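Local coordinates for putative ATP-grasp superfamily protein (Archaeoglobus fulgidus, PDB 3DF7), which is of unknown function but probably binds ATP and metal ions, as expected for a member of the ATP-grasp superfamily, at residues Ala77-Phe82 and Asn246-Thr251; Thr108-Glu113 and Lys139-Cys144. All coordinates share one frame; numbering follows the deposited sequence.

Contact 1. Residues Ala77-Phe82 and Asn246-Thr251; sequences APEDDF and NARLTT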
# COMPACT_ATOMS: atom_id res chain seq x y z
N ALA A 77 1.42 -5.19 -5.93
CA ALA A 77 0.26 -5.56 -6.73
C ALA A 77 -1.00 -5.55 -5.88
O ALA A 77 -0.94 -5.66 -4.66
CB ALA A 77 0.46 -6.94 -7.34
N PRO A 78 -2.16 -5.41 -6.52
CA PRO A 78 -3.41 -5.40 -5.75
C PRO A 78 -3.67 -6.73 -5.06
O PRO A 78 -3.28 -7.80 -5.56
CB PRO A 78 -4.46 -5.05 -6.81
CG PRO A 78 -3.84 -5.51 -8.10
CD PRO A 78 -2.41 -5.10 -7.94
N GLU A 79 -4.30 -6.68 -3.89
CA GLU A 79 -4.62 -7.91 -3.17
C GLU A 79 -5.73 -8.66 -3.91
O GLU A 79 -5.86 -9.88 -3.79
CB GLU A 79 -5.07 -7.59 -1.74
CG GLU A 79 -3.93 -7.14 -0.83
CD GLU A 79 -3.70 -5.63 -0.82
OE1 GLU A 79 -4.09 -4.94 -1.78
OE2 GLU A 79 -3.11 -5.14 0.16
N ASP A 80 -6.51 -7.90 -4.67
CA ASP A 80 -7.64 -8.41 -5.44
C ASP A 80 -7.46 -9.82 -5.99
O ASP A 80 -6.47 -10.11 -6.65
CB ASP A 80 -7.95 -7.47 -6.62
CG ASP A 80 -8.36 -6.09 -6.16
OD1 ASP A 80 -7.64 -5.49 -5.34
OD2 ASP A 80 -9.42 -5.61 -6.63
N ASP A 81 -8.45 -10.67 -5.73
CA ASP A 81 -8.45 -12.05 -6.19
C ASP A 81 -7.15 -12.79 -5.89
O ASP A 81 -6.73 -13.66 -6.66
CB ASP A 81 -8.74 -12.11 -7.69
CG ASP A 81 -10.07 -11.47 -8.05
OD1 ASP A 81 -11.08 -11.76 -7.37
OD2 ASP A 81 -10.10 -10.67 -9.02
N PHE A 82 -6.51 -12.43 -4.78
CA PHE A 82 -5.27 -13.06 -4.35
C PHE A 82 -4.11 -12.90 -5.33
O PHE A 82 -3.23 -13.75 -5.40
CB PHE A 82 -5.52 -14.54 -4.06
CG PHE A 82 -6.42 -14.77 -2.88
CD1 PHE A 82 -5.96 -14.55 -1.59
CD2 PHE A 82 -7.75 -15.15 -3.06
CE1 PHE A 82 -6.81 -14.69 -0.49
CE2 PHE A 82 -8.61 -15.29 -1.97
CZ PHE A 82 -8.13 -15.06 -0.68
N ASN A 246 -2.30 -3.37 4.46
CA ASN A 246 -1.77 -3.56 3.12
C ASN A 246 -0.33 -4.02 3.26
O ASN A 246 0.55 -3.23 3.63
CB ASN A 246 -1.83 -2.26 2.32
CG ASN A 246 -3.25 -1.78 2.10
OD1 ASN A 246 -4.03 -2.42 1.40
ND2 ASN A 246 -3.60 -0.66 2.72
N ALA A 247 -0.09 -5.30 3.02
CA ALA A 247 1.24 -5.87 3.13
C ALA A 247 1.99 -5.63 1.83
O ALA A 247 2.39 -6.57 1.14
CB ALA A 247 1.15 -7.37 3.43
N ARG A 248 2.17 -4.36 1.50
CA ARG A 248 2.83 -3.94 0.27
C ARG A 248 2.95 -2.43 0.32
O ARG A 248 2.33 -1.78 1.16
CB ARG A 248 1.96 -4.29 -0.94
CG ARG A 248 0.56 -3.67 -0.85
CD ARG A 248 -0.20 -3.74 -2.17
NE ARG A 248 -1.59 -3.32 -2.03
CZ ARG A 248 -2.01 -2.06 -2.00
NH1 ARG A 248 -1.15 -1.05 -2.10
NH2 ARG A 248 -3.31 -1.79 -1.88
N LEU A 249 3.72 -1.86 -0.60
CA LEU A 249 3.84 -0.41 -0.66
C LEU A 249 2.45 0.18 -0.87
O LEU A 249 1.60 -0.45 -1.51
CB LEU A 249 4.72 0.01 -1.83
CG LEU A 249 6.20 -0.36 -1.79
CD1 LEU A 249 6.93 0.34 -2.94
CD2 LEU A 249 6.80 0.07 -0.47
N THR A 250 2.21 1.37 -0.33
CA THR A 250 0.94 2.05 -0.50
C THR A 250 1.25 3.43 -1.09
O THR A 250 2.36 3.94 -0.94
CB THR A 250 0.16 2.18 0.84
OG1 THR A 250 0.96 2.86 1.81
CG2 THR A 250 -0.21 0.79 1.37
N THR A 251 0.26 4.02 -1.77
CA THR A 251 0.44 5.30 -2.44
C THR A 251 1.13 6.44 -1.68
O THR A 251 1.93 7.18 -2.27
CB THR A 251 -0.91 5.80 -3.00
OG1 THR A 251 -1.52 4.75 -3.76
CG2 THR A 251 -0.71 7.01 -3.92
O HOH W 1 -2.49 -6.76 2.25
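Glu79, in the loop after strand 72-76, forms a salt bridge with Arg248 just beyond strand 240-246, where Glu244, Asn246 and Arg248 make a Glu-x-Asn-x-Arg sequence, as in the strand that often supplies metal ligands in ATP-grasp enzymes. The arginine comes side-on: NE donates to Glu79 OE1 at 3.0 Å in a nearly straight bond, and Arg248 NH2 reaches that same OE1 at 3.2 Å. OE1 lies in the plane of the guanidinium and takes two of its N-H groups. NH2 meets the syn lone pair of OE1, whereas NE arrives from above the carboxylate, whose plane is turned 68° from the guanidinium. The extended run from CG to NE carries the charged group across to Glu79, whose own chain bends at chi2 (90°) to meet it. Arg248 NH1 turns back to its own loop and donates to the carbonyl O of Leu249 at 2.9 Å. A methionine in place of Arg248 would probably leave the buried carboxylate of Glu79 without its charged mate and the Leu249 carbonyl without this donor. Leu84 of helix 83-92 packs on both side chains of the pair. Near the backbone, Ala77 O lies 3.2 Å from Arg248 CD. The second carboxylate oxygen is served by water: one molecule donates to Glu79 OE2 at 2.7 Å and accepts from Ala247 N at 2.9 Å.

Contact 2. Residues Thr108-Glu113 and Lys139-Cys144; sequences TSDKWE and KPRTAC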
# COMPACT_ATOMS: atom_id res chain seq x y z
N THR A 108 -4.03 -11.01 5.16
CA THR A 108 -4.37 -9.60 4.97
C THR A 108 -5.17 -9.34 3.69
O THR A 108 -5.85 -8.32 3.59
CB THR A 108 -3.10 -8.70 4.94
OG1 THR A 108 -2.28 -9.05 3.82
CG2 THR A 108 -2.30 -8.87 6.22
N SER A 109 -5.11 -10.26 2.74
CA SER A 109 -5.83 -10.12 1.47
C SER A 109 -7.32 -10.41 1.58
O SER A 109 -8.11 -9.95 0.77
CB SER A 109 -5.22 -11.03 0.41
OG SER A 109 -3.91 -10.61 0.08
N ASP A 110 -7.68 -11.20 2.59
CA ASP A 110 -9.07 -11.56 2.82
C ASP A 110 -9.53 -10.83 4.08
O ASP A 110 -9.15 -11.20 5.18
CB ASP A 110 -9.20 -13.07 3.03
CG ASP A 110 -10.65 -13.52 3.11
OD1 ASP A 110 -11.48 -12.77 3.65
OD2 ASP A 110 -10.95 -14.64 2.62
N LYS A 111 -10.35 -9.80 3.90
CA LYS A 111 -10.82 -9.01 5.03
C LYS A 111 -11.54 -9.83 6.10
O LYS A 111 -11.49 -9.48 7.28
CB LYS A 111 -11.74 -7.88 4.54
CG LYS A 111 -11.05 -6.91 3.59
CD LYS A 111 -11.92 -5.69 3.30
CE LYS A 111 -11.29 -4.81 2.22
NZ LYS A 111 -11.24 -5.50 0.90
N TRP A 112 -12.20 -10.91 5.71
CA TRP A 112 -12.89 -11.73 6.70
C TRP A 112 -11.86 -12.47 7.54
O TRP A 112 -12.00 -12.57 8.76
CB TRP A 112 -13.82 -12.74 6.03
CG TRP A 112 -14.54 -13.59 7.05
CD1 TRP A 112 -14.44 -14.94 7.21
CD2 TRP A 112 -15.42 -13.13 8.09
NE1 TRP A 112 -15.20 -15.35 8.28
CE2 TRP A 112 -15.81 -14.26 8.84
CE3 TRP A 112 -15.91 -11.87 8.46
CZ2 TRP A 112 -16.68 -14.17 9.93
CZ3 TRP A 112 -16.77 -11.78 9.55
CH2 TRP A 112 -17.14 -12.92 10.27
N GLU A 113 -10.83 -13.00 6.89
CA GLU A 113 -9.78 -13.71 7.61
C GLU A 113 -9.01 -12.71 8.48
O GLU A 113 -8.64 -13.02 9.61
CB GLU A 113 -8.84 -14.40 6.62
CG GLU A 113 -9.42 -15.66 5.99
CD GLU A 113 -9.75 -16.73 7.02
OE1 GLU A 113 -8.87 -17.05 7.85
OE2 GLU A 113 -10.88 -17.26 7.00
N LYS A 139 -18.14 -4.38 1.44
CA LYS A 139 -16.91 -4.31 0.66
C LYS A 139 -16.46 -5.71 0.29
O LYS A 139 -16.71 -6.67 1.03
CB LYS A 139 -15.82 -3.57 1.45
CG LYS A 139 -15.44 -4.18 2.77
CD LYS A 139 -14.99 -3.10 3.77
CE LYS A 139 -13.86 -2.24 3.22
NZ LYS A 139 -13.51 -1.14 4.16
N PRO A 140 -15.82 -5.86 -0.88
CA PRO A 140 -15.36 -7.18 -1.32
C PRO A 140 -14.38 -7.78 -0.31
O PRO A 140 -13.56 -7.05 0.26
CB PRO A 140 -14.68 -6.88 -2.66
CG PRO A 140 -15.42 -5.66 -3.15
CD PRO A 140 -15.52 -4.83 -1.89
N ARG A 141 -14.47 -9.09 -0.08
CA ARG A 141 -13.56 -9.74 0.86
C ARG A 141 -12.12 -9.52 0.43
O ARG A 141 -11.23 -9.38 1.27
CB ARG A 141 -13.87 -11.24 0.96
CG ARG A 141 -15.06 -11.56 1.87
CD ARG A 141 -15.32 -13.06 2.00
NE ARG A 141 -14.23 -13.79 2.67
CZ ARG A 141 -14.33 -15.04 3.10
NH1 ARG A 141 -15.46 -15.71 2.95
NH2 ARG A 141 -13.30 -15.63 3.69
N THR A 142 -11.87 -9.48 -0.87
CA THR A 142 -10.53 -9.26 -1.39
C THR A 142 -10.59 -8.08 -2.36
O THR A 142 -11.29 -8.15 -3.37
CB THR A 142 -9.97 -10.48 -2.14
OG1 THR A 142 -10.36 -10.41 -3.52
CG2 THR A 142 -10.51 -11.77 -1.53
N ALA A 143 -9.87 -7.02 -2.06
CA ALA A 143 -9.86 -5.83 -2.91
C ALA A 143 -9.00 -4.77 -2.26
O ALA A 143 -9.05 -4.57 -1.05
CB ALA A 143 -11.28 -5.31 -3.10
N CYS A 144 -8.20 -4.07 -3.07
CA CYS A 144 -7.33 -3.03 -2.55
C CYS A 144 -8.10 -1.74 -2.32
O CYS A 144 -9.16 -1.74 -1.68
CB CYS A 144 -6.18 -2.78 -3.52
SG CYS A 144 -6.75 -2.27 -5.14
O HOH W 2 -9.12 -7.23 0.67
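Lys111 and Arg141 reach across in opposite directions. Lys111 NZ donates to Pro140 O at 2.9 Å, nearly head-on to the carbonyl, and to a lone pair of Ala143 O at 3.1 Å; water 2 accepts from it at 2.7 Å. A bend at the last torsion (chi4 66°) turns NZ into this cage, while the Lys111 and Lys139 side chains cross at about a right angle, Lys111 CE 3.8 Å from Lys139 CE. In return Arg141 grips the Asp110 carboxylate side-on, NE to OD1 at 3.1 Å and NH2 to OD2 at 2.8 Å, both from the syn side. Trp112 CB lies over one guanidinium face, 3.5 Å from Arg141 NE. The next shell fixes these groups: Asp110 is the N-cap of helix 111-118, its OD1 accepting from Trp112 N, and the backbone bond from Lys111 N to Arg141 O, 2.8 Å long, ties the first turn to the loop. Water 2 also joins Ser109 O to Ala143 N. Lys139 and Pro140 end strand 136-140. A Lys-Pro strand end ahead of a glycine-rich loop, unmodelled at 145-148 and so probably flexible, is consistent with the nucleotide-binding part of an ATP-grasp domain.

In the fold
Contacts 1 and 2 lie with their centres about 10 Å apart, and the loops 77-82 and 139-144 join them directly. Asp80 OD1 probably accepts from Cys144 N at 2.7 Å, while Asp81 N probably donates to Thr142 OG1 at 2.9 Å; the side chain of Arg248 also packs on Cys144, NH2 to CB 3.5 Å. The loop after strand 72-76 is thus fastened to 246-251 through contact 1 and to 139-144 through these two bonds. A bound acetate, probably from the crystallisation liquor, sits about 4 Å from the Arg248 side chain and may mark a pocket. The two adjoining contacts plausibly border the nucleotide and metal site expected of the family.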